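Local coordinates for protein molybdopterin adenylyltransferase (Helicobacter pylori, PDB 4XCW) that probably activates molybdopterin by transferring AMP to it from ATP, a late step in making the molybdenum cofactor, at residues 35-40 / 169-174; 107-110 / 115-118; 62-67 / 127-132; 13-18 / 81-86. All blocks are in the same frame, centred on the assembly; numbering follows the deposited sequence.

Contact 1. Residues 35-40 / 169-174; sequences SEYLLN and KNIQAF
Asn170 reaches across to the last turn of helix 25-37, where its ND2 gives a hydrogen bond of 2.7 Å to Glu36 O. The bond is nearly straight at the hydrogen (175°) and lies close to the plane of the asparagine amide, but ND2 stands above the Glu36 carbonyl plane and does not follow a lone pair. The same nitrogen lies 3.6 Å from Glu36 CB. Helical geometry is lost at Leu38, so the amide serves a carbonyl where the helix has run out of turns. In this alpha/beta molybdopterin-binding fold, the irregular tail after helix 152-158 thereby packs on the end of helix 25-37, helped by a backbone bond between Tyr37 and Asn167. Next along the tail, Ile171 lies over one face of the Tyr37 ring in a CH-pi contact, its CB 4.0 Å from the ring centroid and 12° off the normal. CG2 sits 3.7 Å from Tyr37 CG. With CG1 anti to the backbone N (chi1 -166°) and a turn at the next bond, CD1 comes to the phenol end, 3.8 Å from Tyr37 CZ. Phe149 also meets this ring, the planes inclined to each other. Further on, Phe174 packs on Thr115 of the second subunit.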
loop_
_atom_site.group_PDB
_atom_site.type_symbol
_atom_site.label_atom_id
_atom_site.label_comp_id
_atom_site.label_asym_id
_atom_site.label_seq_id
_atom_site.Cartn_x
_atom_site.Cartn_y
_atom_site.Cartn_z
ATOM N N SER B 35 15.809 -21.658 11.257
ATOM C CA SER B 35 16.136 -22.945 11.871
ATOM C C SER B 35 15.550 -23.072 13.273
ATOM O O SER B 35 15.205 -24.168 13.706
ATOM C CB SER B 35 17.651 -23.150 11.930
ATOM O OG SER B 35 18.189 -23.355 10.637
ATOM N N GLU B 36 15.446 -21.952 13.980
ATOM C CA GLU B 36 14.892 -21.946 15.331
ATOM C C GLU B 36 13.364 -21.937 15.321
ATOM O O GLU B 36 12.727 -22.388 16.273
ATOM C CB GLU B 36 15.410 -20.738 16.114
ATOM C CG GLU B 36 16.910 -20.743 16.360
ATOM C CD GLU B 36 17.404 -19.436 16.954
ATOM O OE1 GLU B 36 16.572 -18.521 17.139
ATOM O OE2 GLU B 36 18.618 -19.324 17.235
ATOM N N TYR B 37 12.788 -21.422 14.239
ATOM C CA TYR B 37 11.339 -21.265 14.124
ATOM C C TYR B 37 10.622 -22.536 13.681
ATOM O O TYR B 37 9.446 -22.731 13.994
ATOM C CB TYR B 37 11.004 -20.143 13.139
ATOM C CG TYR B 37 11.177 -18.743 13.686
ATOM C CD1 TYR B 37 11.716 -18.519 14.951
ATOM C CD2 TYR B 37 10.795 -17.638 12.930
ATOM C CE1 TYR B 37 11.871 -17.232 15.441
ATOM C CE2 TYR B 37 10.944 -16.354 13.412
ATOM C CZ TYR B 37 11.481 -16.152 14.662
ATOM O OH TYR B 37 11.623 -14.861 15.130
ATOM N N LEU B 38 11.325 -23.389 12.941
ATOM C CA LEU B 38 10.719 -24.583 12.356
ATOM C C LEU B 38 11.271 -25.880 12.935
ATOM O O LEU B 38 12.464 -25.994 13.218
ATOM C CB LEU B 38 10.918 -24.582 10.839
ATOM C CG LEU B 38 10.168 -23.492 10.077
ATOM C CD1 LEU B 38 10.651 -23.416 8.642
ATOM C CD2 LEU B 38 8.676 -23.772 10.126
ATOM N N LEU B 39 10.389 -26.862 13.094
ATOM C CA LEU B 39 10.774 -28.180 13.574
ATOM C C LEU B 39 11.119 -29.109 12.413
ATOM O O LEU B 39 11.802 -30.117 12.598
ATOM C CB LEU B 39 9.653 -28.784 14.422
ATOM C CG LEU B 39 9.284 -27.991 15.678
ATOM C CD1 LEU B 39 8.023 -28.547 16.319
ATOM C CD2 LEU B 39 10.434 -28.011 16.670
ATOM N N ASN B 40 10.646 -28.760 11.221
ATOM C CA ASN B 40 10.877 -29.576 10.030
ATOM C C ASN B 40 12.352 -29.751 9.719
ATOM O O ASN B 40 13.157 -28.880 10.037
ATOM C CB ASN B 40 10.207 -28.948 8.802
ATOM C CG ASN B 40 8.740 -28.663 9.016
ATOM O OD1 ASN B 40 8.380 -27.732 9.730
ATOM N ND2 ASN B 40 7.880 -29.462 8.386
ATOM N N LYS B 169 8.293 -22.953 21.098
ATOM C CA LYS B 169 9.216 -22.415 22.085
ATOM C C LYS B 169 9.791 -21.078 21.611
ATOM O O LYS B 169 10.197 -20.241 22.416
ATOM C CB LYS B 169 10.343 -23.414 22.356
ATOM C CG LYS B 169 11.294 -22.994 23.455
ATOM C CD LYS B 169 10.546 -22.815 24.759
ATOM C CE LYS B 169 11.436 -22.217 25.826
ATOM N NZ LYS B 169 12.581 -23.098 26.186
ATOM N N ASN B 170 9.813 -20.874 20.298
ATOM C CA ASN B 170 10.485 -19.712 19.731
ATOM C C ASN B 170 9.576 -18.725 19.004
ATOM O O ASN B 170 9.906 -17.545 18.892
ATOM C CB ASN B 170 11.587 -20.177 18.780
ATOM C CG ASN B 170 12.711 -20.890 19.504
ATOM O OD1 ASN B 170 13.010 -20.583 20.658
ATOM N ND2 ASN B 170 13.343 -21.844 18.829
ATOM N N ILE B 171 8.439 -19.203 18.508
ATOM C CA ILE B 171 7.532 -18.356 17.741
ATOM C C ILE B 171 6.145 -19.000 17.707
ATOM O O ILE B 171 6.015 -20.216 17.849
ATOM C CB ILE B 171 8.071 -18.123 16.297
ATOM C CG1 ILE B 171 7.331 -16.982 15.588
ATOM C CG2 ILE B 171 8.035 -19.404 15.483
ATOM C CD1 ILE B 171 7.906 -15.608 15.886
ATOM N N GLN B 172 5.108 -18.183 17.556
ATOM C CA GLN B 172 3.744 -18.689 17.459
ATOM C C GLN B 172 3.231 -18.512 16.042
ATOM O O GLN B 172 3.392 -17.445 15.462
ATOM C CB GLN B 172 2.822 -17.959 18.435
ATOM C CG GLN B 172 3.278 -17.995 19.882
ATOM C CD GLN B 172 3.828 -19.345 20.289
ATOM O OE1 GLN B 172 3.136 -20.360 20.210
ATOM N NE2 GLN B 172 5.080 -19.362 20.733
ATOM N N ALA B 173 2.622 -19.548 15.475
ATOM C CA ALA B 173 1.980 -19.389 14.174
ATOM C C ALA B 173 0.518 -19.778 14.236
ATOM O O ALA B 173 0.145 -20.800 14.809
ATOM C CB ALA B 173 2.688 -20.190 13.112
ATOM N N PHE B 174 -0.306 -18.940 13.627
ATOM C CA PHE B 174 -1.745 -19.082 13.696
ATOM C C PHE B 174 -2.287 -19.780 12.459
ATOM O O PHE B 174 -2.019 -19.358 11.340
ATOM C CB PHE B 174 -2.385 -17.703 13.857
ATOM C CG PHE B 174 -3.878 -17.720 13.813
ATOM C CD1 PHE B 174 -4.606 -18.320 14.826
ATOM C CD2 PHE B 174 -4.557 -17.131 12.761
ATOM C CE1 PHE B 174 -5.985 -18.336 14.790
ATOM C CE2 PHE B 174 -5.937 -17.142 12.720
ATOM C CZ PHE B 174 -6.652 -17.747 13.734
#

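Contact 2. Residues 107-110 / 115-118; sequences MTSL and TAIL
Ser109 and Leu110, on helix 99-110, close on the methyl of Ala116, which belongs to a 3-10 turn. The unit is a helix, a short loop and a 3-10 turn that folds back against the helix, leading on to strand 123-126, and the nearest alpha carbons are those of Leu110 and Ala116, 5.0 Å apart. Before the contact proper, the CB of Met107 leaves its helix away from the 3-10 turn; this residue packs on Met107 of both the second and the third subunits, placing this end of the helix near the centre of the trimer. Ser109 follows with CB directed at the turn, 3.6 Å from Ala116 CB. Ser109 is modelled in two conformations, so the position of its OG is doubtful. At Leu110 the contact passes from backbone to side chain: the main-chain N lies 3.4 Å from Ala116 CB, and Leu110 CB is 4.0 Å from the same methyl. The rest of the leucine, with CG anti to the backbone N (chi1 -167°), extends past Ala116 toward Ile117, itself packed on Ala151 of the third subunit. No hydrogen bond joins the two segments; Leu110 CD1 meets Ile117 CG2 at 4.1 Å.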
loop_
_atom_site.group_PDB
_atom_site.type_symbol
_atom_site.label_atom_id
_atom_site.label_comp_id
_atom_site.label_asym_id
_atom_site.label_seq_id
_atom_site.Cartn_x
_atom_site.Cartn_y
_atom_site.Cartn_z
ATOM N N MET B 107 5.845 -1.009 9.230
ATOM C CA MET B 107 5.344 -0.623 10.550
ATOM C C MET B 107 6.279 -1.112 11.647
ATOM O O MET B 107 6.532 -0.407 12.633
ATOM C CB MET B 107 3.939 -1.181 10.785
ATOM C CG MET B 107 2.882 -0.630 9.855
ATOM S SD MET B 107 1.286 -1.441 10.056
ATOM C CE MET B 107 0.416 -0.807 8.627
ATOM N N THR B 108 6.791 -2.322 11.468
ATOM C CA THR B 108 7.707 -2.927 12.422
ATOM C C THR B 108 8.996 -2.115 12.515
ATOM O O THR B 108 9.464 -1.799 13.610
ATOM C CB THR B 108 8.028 -4.380 12.029
ATOM O OG1 THR B 108 6.803 -5.122 11.946
ATOM C CG2 THR B 108 8.937 -5.029 13.064
ATOM N N SER B 109 9.557 -1.770 11.361
ATOM C CA SER B 109 10.781 -0.981 11.320
ATOM C C SER B 109 10.532 0.458 11.765
ATOM O O SER B 109 11.405 1.089 12.373
ATOM C CB SER B 109 11.383 -0.999 9.915
ATOM O OG SER B 109 12.622 -0.311 9.894
ATOM N N LEU B 110 9.334 0.969 11.482
ATOM C CA LEU B 110 9.001 2.362 11.798
ATOM C C LEU B 110 8.965 2.629 13.303
ATOM O O LEU B 110 9.020 3.783 13.739
ATOM C CB LEU B 110 7.660 2.744 11.158
ATOM C CG LEU B 110 7.307 4.235 11.114
ATOM C CD1 LEU B 110 8.420 5.052 10.472
ATOM C CD2 LEU B 110 5.997 4.444 10.370
ATOM N N THR B 115 13.064 6.543 8.718
ATOM C CA THR B 115 13.356 6.219 7.326
ATOM C C THR B 115 12.851 4.842 6.907
ATOM O O THR B 115 13.057 4.410 5.767
ATOM C CB THR B 115 14.870 6.316 7.060
ATOM O OG1 THR B 115 15.586 5.675 8.124
ATOM C CG2 THR B 115 15.290 7.770 7.004
ATOM N N ALA B 116 12.164 4.160 7.817
ATOM C CA ALA B 116 11.513 2.901 7.482
ATOM C C ALA B 116 10.560 3.054 6.292
ATOM O O ALA B 116 10.342 2.101 5.557
ATOM C CB ALA B 116 10.759 2.356 8.685
ATOM N N ILE B 117 10.010 4.254 6.087
ATOM C CA ILE B 117 8.999 4.420 5.038
ATOM C C ILE B 117 9.622 4.479 3.648
ATOM O O ILE B 117 8.909 4.518 2.643
ATOM C CB ILE B 117 8.133 5.679 5.249
ATOM C CG1 ILE B 117 8.964 6.952 5.109
ATOM C CG2 ILE B 117 7.416 5.622 6.589
ATOM C CD1 ILE B 117 8.144 8.221 5.169
ATOM N N LEU B 118 10.951 4.465 3.598
ATOM C CA LEU B 118 11.677 4.412 2.327
ATOM C C LEU B 118 11.781 3.007 1.751
ATOM O O LEU B 118 12.181 2.829 0.593
ATOM C CB LEU B 118 13.088 4.971 2.499
ATOM C CG LEU B 118 13.209 6.407 2.983
ATOM C CD1 LEU B 118 14.670 6.872 2.906
ATOM C CD2 LEU B 118 12.266 7.345 2.216
#

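Contact 3. Residues 62-67 / 127-132; sequences KMCDEY and NKSLII
Cys64 points from helix 53-66 onto Ser129 and Ile131 of strand 129-134, part of the helix-on-sheet layering of this alpha/beta fold. The tight part is buried and centred on the thiol. Cys64 SG lies 3.4 Å from Ser129 CB and 3.7 Å from Ile131 CD1, so the sulfur rests against both residues, whose side chains emerge on the same side of the strand. Ile131 comes to it by its tip: chi1 of -54° sets CG1 beside the backbone N, and the extended chain beyond brings CD1 to the sulfur. Ser129 OG, 3.5 Å from Cys64 CB, is hydrogen-bonded to Cys69 O, which satisfies a hydroxyl held among apolar neighbours. Val72 of the adjoining strand packs on both Cys64 and Ile131. The other end, near the turn of the hairpin formed by strands 123-126 and 129-134, is looser and wet. Asp65 and Asn127 cross there at about a right angle, their carboxylate and amide planes 35° apart, without bonding directly. Each has a firmer partner: Asp65 OD2 forms a salt bridge with Arg126, and Asn127 OD1 is hydrogen-bonded to Gln95. A water spans the gap between Asp65 and Asn127, donating to Asp65 OD1 at 2.6 Å and accepting from Asn127 ND2 at 2.9 Å.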
loop_
_atom_site.group_PDB
_atom_site.type_symbol
_atom_site.label_atom_id
_atom_site.label_comp_id
_atom_site.label_asym_id
_atom_site.label_seq_id
_atom_site.Cartn_x
_atom_site.Cartn_y
_atom_site.Cartn_z
ATOM N N LYS B 62 14.275 -19.968 -10.293
ATOM C CA LYS B 62 14.938 -21.256 -10.104
ATOM C C LYS B 62 14.633 -21.814 -8.714
ATOM O O LYS B 62 14.366 -23.005 -8.559
ATOM C CB LYS B 62 16.453 -21.121 -10.318
ATOM C CG LYS B 62 17.249 -22.399 -10.075
ATOM C CD LYS B 62 18.685 -22.263 -10.572
ATOM C CE LYS B 62 19.368 -21.034 -9.985
ATOM N NZ LYS B 62 20.785 -20.897 -10.432
ATOM N N MET B 63 14.656 -20.950 -7.703
ATOM C CA MET B 63 14.393 -21.399 -6.337
ATOM C C MET B 63 12.961 -21.912 -6.185
ATOM O O MET B 63 12.730 -22.954 -5.565
ATOM C CB MET B 63 14.669 -20.276 -5.336
ATOM C CG MET B 63 16.155 -19.939 -5.176
ATOM S SD MET B 63 16.423 -18.508 -4.092
ATOM C CE MET B 63 18.214 -18.423 -4.054
ATOM N N CYS B 64 12.005 -21.191 -6.768
ATOM C CA CYS B 64 10.605 -21.612 -6.727
ATOM C C CYS B 64 10.343 -22.844 -7.590
ATOM O O CYS B 64 9.776 -23.839 -7.119
ATOM C CB CYS B 64 9.685 -20.477 -7.183
ATOM S SG CYS B 64 9.711 -19.027 -6.133
ATOM N N ASP B 65 10.753 -22.772 -8.857
ATOM C CA ASP B 65 10.373 -23.781 -9.844
ATOM C C ASP B 65 11.231 -25.046 -9.807
ATOM O O ASP B 65 10.700 -26.158 -9.851
ATOM C CB ASP B 65 10.424 -23.194 -11.258
ATOM C CG ASP B 65 9.420 -22.070 -11.473
ATOM O OD1 ASP B 65 8.796 -21.613 -10.492
ATOM O OD2 ASP B 65 9.266 -21.643 -12.638
ATOM N N GLU B 66 12.549 -24.884 -9.751
ATOM C CA GLU B 66 13.440 -26.039 -9.806
ATOM C C GLU B 66 13.714 -26.628 -8.427
ATOM O O GLU B 66 13.650 -27.845 -8.249
ATOM C CB GLU B 66 14.762 -25.671 -10.482
ATOM C CG GLU B 66 14.639 -25.350 -11.957
ATOM C CD GLU B 66 15.990 -25.189 -12.629
ATOM O OE1 GLU B 66 16.956 -25.855 -12.195
ATOM O OE2 GLU B 66 16.084 -24.395 -13.588
ATOM N N TYR B 67 14.025 -25.770 -7.460
ATOM C CA TYR B 67 14.342 -26.223 -6.106
ATOM C C TYR B 67 13.087 -26.467 -5.272
ATOM O O TYR B 67 13.172 -27.001 -4.164
ATOM C CB TYR B 67 15.239 -25.208 -5.386
ATOM C CG TYR B 67 16.572 -24.939 -6.054
ATOM C CD1 TYR B 67 17.141 -25.859 -6.928
ATOM C CD2 TYR B 67 17.270 -23.763 -5.798
ATOM C CE1 TYR B 67 18.362 -25.607 -7.535
ATOM C CE2 TYR B 67 18.491 -23.507 -6.401
ATOM C CZ TYR B 67 19.028 -24.427 -7.267
ATOM O OH TYR B 67 20.242 -24.163 -7.862
ATOM N N ASN B 127 3.221 -19.562 -7.734
ATOM C CA ASN B 127 2.742 -20.939 -7.656
ATOM C C ASN B 127 2.615 -21.405 -6.207
ATOM O O ASN B 127 1.767 -20.899 -5.475
ATOM C CB ASN B 127 3.659 -21.864 -8.459
ATOM C CG ASN B 127 3.662 -21.521 -9.934
ATOM O OD1 ASN B 127 2.625 -21.159 -10.494
ATOM N ND2 ASN B 127 4.825 -21.615 -10.568
ATOM N N LYS B 128 3.444 -22.357 -5.794
ATOM C CA LYS B 128 3.350 -22.894 -4.438
ATOM C C LYS B 128 4.442 -22.304 -3.542
ATOM O O LYS B 128 4.808 -22.890 -2.519
ATOM C CB LYS B 128 3.433 -24.422 -4.471
ATOM C CG LYS B 128 2.357 -25.049 -5.356
ATOM C CD LYS B 128 2.352 -26.573 -5.317
ATOM C CE LYS B 128 1.223 -27.118 -6.183
ATOM N NZ LYS B 128 1.061 -28.588 -6.048
ATOM N N SER B 129 4.951 -21.137 -3.933
ATOM C CA SER B 129 6.036 -20.479 -3.204
ATOM C C SER B 129 5.665 -19.089 -2.703
ATOM O O SER B 129 5.088 -18.285 -3.437
ATOM C CB SER B 129 7.280 -20.358 -4.088
ATOM O OG SER B 129 7.709 -21.623 -4.563
ATOM N N LEU B 130 6.013 -18.808 -1.452
ATOM C CA LEU B 130 5.901 -17.462 -0.912
ATOM C C LEU B 130 7.265 -16.782 -0.957
ATOM O O LEU B 130 8.241 -17.306 -0.429
ATOM C CB LEU B 130 5.373 -17.485 0.526
ATOM C CG LEU B 130 5.409 -16.157 1.301
ATOM C CD1 LEU B 130 4.548 -15.077 0.665
ATOM C CD2 LEU B 130 4.992 -16.370 2.747
ATOM N N ILE B 131 7.326 -15.623 -1.605
ATOM C CA ILE B 131 8.556 -14.834 -1.654
ATOM C C ILE B 131 8.421 -13.574 -0.811
ATOM O O ILE B 131 7.457 -12.829 -0.945
ATOM C CB ILE B 131 8.916 -14.443 -3.099
ATOM C CG1 ILE B 131 8.966 -15.685 -3.980
ATOM C CG2 ILE B 131 10.266 -13.721 -3.146
ATOM C CD1 ILE B 131 9.253 -15.375 -5.456
ATOM N N ILE B 132 9.383 -13.349 0.077
ATOM C CA ILE B 132 9.381 -12.152 0.916
ATOM C C ILE B 132 10.730 -11.466 0.844
ATOM O O ILE B 132 11.758 -12.128 0.984
ATOM C CB ILE B 132 9.093 -12.484 2.383
ATOM C CG1 ILE B 132 7.862 -13.381 2.504
ATOM C CG2 ILE B 132 8.916 -11.205 3.200
ATOM C CD1 ILE B 132 7.607 -13.833 3.922
HETATM O O HOH W 1 6.988 -22.717 -9.042
#

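Contact 4. Residues 13-18 / 81-86; sequences ASDRAS and ALRDIT
Asp15 and Arg83, from two neighbouring loops, face each other, the carboxylate meeting the guanidinium side-on in a salt bridge with two hydrogen bonds. Arg83 NE donates to Asp15 OD2 at 2.9 Å, and Arg83 NH2 to Asp15 OD1 at 3.2 Å. Both oxygens are approached from the syn side, OD2 on its lone pair, yet the groups are far from coplanar: their planes are 48° apart, and the NE bond is bent to 138° at the hydrogen. Arg83 gets there through a bend at chi3 (59°), which turns the guanidinium so that its NE edge is presented to the acid. A second, smaller touch lies nearer the sheet, where Ala13 CB, at the end of strand 6-13, is 3.6 Å from Thr86 OG1. That hydroxyl is hydrogen-bonded to Gly76 O. The loops follow strands 6-13 and 71-75, which are parallel neighbours in the sheet, and the second leads into helix 86-93 with Ile85 at the N-cap position. The glycine-rich loop after strand 71-75 probably belongs to the molybdopterin-binding site, as in related proteins. Arg83 NH2 is shared with Glu52, and Asp15 OD1 also accepts from Asp51 N. With two acids bound to the arginine and a backbone N-H on the aspartate, the ion pair is probably restrained in its rotation and ties three loops together.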
loop_
_atom_site.group_PDB
_atom_site.type_symbol
_atom_site.label_atom_id
_atom_site.label_comp_id
_atom_site.label_asym_id
_atom_site.label_seq_id
_atom_site.Cartn_x
_atom_site.Cartn_y
_atom_site.Cartn_z
ATOM N N ALA B 13 21.132 -10.264 -2.688
ATOM C CA ALA B 13 21.380 -9.374 -3.814
ATOM C C ALA B 13 22.515 -8.440 -3.451
ATOM O O ALA B 13 22.397 -7.654 -2.511
ATOM C CB ALA B 13 20.133 -8.585 -4.173
ATOM N N SER B 14 23.612 -8.526 -4.193
ATOM C CA SER B 14 24.817 -7.783 -3.839
ATOM C C SER B 14 25.793 -7.684 -5.003
ATOM O O SER B 14 26.016 -8.659 -5.716
ATOM C CB SER B 14 25.503 -8.445 -2.643
ATOM O OG SER B 14 26.764 -7.852 -2.376
ATOM N N ASP B 15 26.377 -6.504 -5.188
ATOM C CA ASP B 15 27.385 -6.316 -6.225
ATOM C C ASP B 15 28.761 -6.739 -5.718
ATOM O O ASP B 15 29.741 -6.717 -6.466
ATOM C CB ASP B 15 27.415 -4.858 -6.695
ATOM C CG ASP B 15 26.210 -4.491 -7.547
ATOM O OD1 ASP B 15 25.659 -5.390 -8.220
ATOM O OD2 ASP B 15 25.820 -3.302 -7.553
ATOM N N ARG B 16 28.817 -7.125 -4.444
ATOM C CA ARG B 16 30.057 -7.538 -3.779
ATOM C C ARG B 16 31.163 -6.495 -3.894
ATOM O O ARG B 16 32.313 -6.821 -4.196
ATOM C CB ARG B 16 30.544 -8.877 -4.336
ATOM C CG ARG B 16 29.981 -10.081 -3.603
ATOM C CD ARG B 16 29.843 -11.279 -4.518
ATOM N NE ARG B 16 28.809 -11.070 -5.525
ATOM C CZ ARG B 16 29.032 -11.054 -6.835
ATOM N NH1 ARG B 16 30.260 -11.239 -7.303
ATOM N NH2 ARG B 16 28.026 -10.856 -7.677
ATOM N N ALA B 17 30.808 -5.240 -3.642
ATOM C CA ALA B 17 31.759 -4.142 -3.740
ATOM C C ALA B 17 31.625 -3.199 -2.549
ATOM O O ALA B 17 32.161 -2.091 -2.558
ATOM C CB ALA B 17 31.558 -3.386 -5.046
ATOM N N SER B 18 30.906 -3.647 -1.524
ATOM C CA SER B 18 30.665 -2.826 -0.343
ATOM C C SER B 18 31.108 -3.536 0.933
ATOM O O SER B 18 31.837 -2.972 1.755
ATOM C CB SER B 18 29.183 -2.460 -0.242
ATOM O OG SER B 18 28.395 -3.605 0.038
ATOM N N ALA B 81 17.247 3.713 -3.852
ATOM C CA ALA B 81 18.430 3.955 -4.673
ATOM C C ALA B 81 18.361 3.229 -6.018
ATOM O O ALA B 81 17.620 2.261 -6.179
ATOM C CB ALA B 81 19.687 3.553 -3.922
ATOM N N LEU B 82 19.161 3.709 -6.965
ATOM C CA LEU B 82 19.101 3.277 -8.358
ATOM C C LEU B 82 19.179 1.766 -8.548
ATOM O O LEU B 82 18.371 1.186 -9.274
ATOM C CB LEU B 82 20.223 3.951 -9.151
ATOM C CG LEU B 82 20.395 3.558 -10.619
ATOM C CD1 LEU B 82 19.125 3.838 -11.401
ATOM C CD2 LEU B 82 21.572 4.301 -11.227
ATOM N N ARG B 83 20.149 1.125 -7.903
ATOM C CA ARG B 83 20.364 -0.305 -8.123
ATOM C C ARG B 83 19.634 -1.190 -7.112
ATOM O O ARG B 83 19.907 -2.390 -7.017
ATOM C CB ARG B 83 21.863 -0.611 -8.112
ATOM C CG ARG B 83 22.605 0.048 -9.252
ATOM C CD ARG B 83 24.060 -0.381 -9.299
ATOM N NE ARG B 83 24.191 -1.826 -9.456
ATOM C CZ ARG B 83 24.181 -2.447 -10.629
ATOM N NH1 ARG B 83 24.034 -1.748 -11.747
ATOM N NH2 ARG B 83 24.314 -3.764 -10.687
ATOM N N ASP B 84 18.698 -0.602 -6.367
ATOM C CA ASP B 84 17.830 -1.384 -5.486
ATOM C C ASP B 84 16.646 -1.946 -6.275
ATOM O O ASP B 84 15.546 -1.389 -6.251
ATOM C CB ASP B 84 17.326 -0.536 -4.311
ATOM C CG ASP B 84 18.429 -0.151 -3.348
ATOM O OD1 ASP B 84 19.580 -0.583 -3.541
ATOM O OD2 ASP B 84 18.141 0.579 -2.377
ATOM N N ILE B 85 16.874 -3.048 -6.984
ATOM C CA ILE B 85 15.873 -3.548 -7.922
ATOM C C ILE B 85 15.253 -4.878 -7.499
ATOM O O ILE B 85 14.558 -5.528 -8.279
ATOM C CB ILE B 85 16.488 -3.684 -9.333
ATOM C CG1 ILE B 85 17.851 -4.369 -9.263
ATOM C CG2 ILE B 85 16.668 -2.312 -9.954
ATOM C CD1 ILE B 85 17.796 -5.861 -9.233
ATOM N N THR B 86 15.496 -5.279 -6.257
ATOM C CA THR B 86 14.952 -6.537 -5.752
ATOM C C THR B 86 13.409 -6.573 -5.699
ATOM O O THR B 86 12.818 -7.574 -6.105
ATOM C CB THR B 86 15.540 -6.858 -4.357
ATOM O OG1 THR B 86 16.969 -6.938 -4.466
ATOM C CG2 THR B 86 15.004 -8.190 -3.840
#

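Contacts 3 and 4 both involve the central sheet, contact 3 covering it with helix 53-66 and contact 4 joining loops that leave two of its parallel strands; their nearest atoms are about 7 Å apart. Contact 4, beside the glycine-rich loop that probably helps bind molybdopterin, lies across the chain's centre from contact 1, with centres 31 Å apart. Contacts 1 and 2, 25 Å apart between centres in one chain, are linked through the trimer: Phe174 from the tail of contact 1 packs on Thr115 of the second subunit, and Thr115 of contact 2 receives Phe174 of the third. Contact 4 also touches the third subunit, whereas contact 3 stays within its own chain.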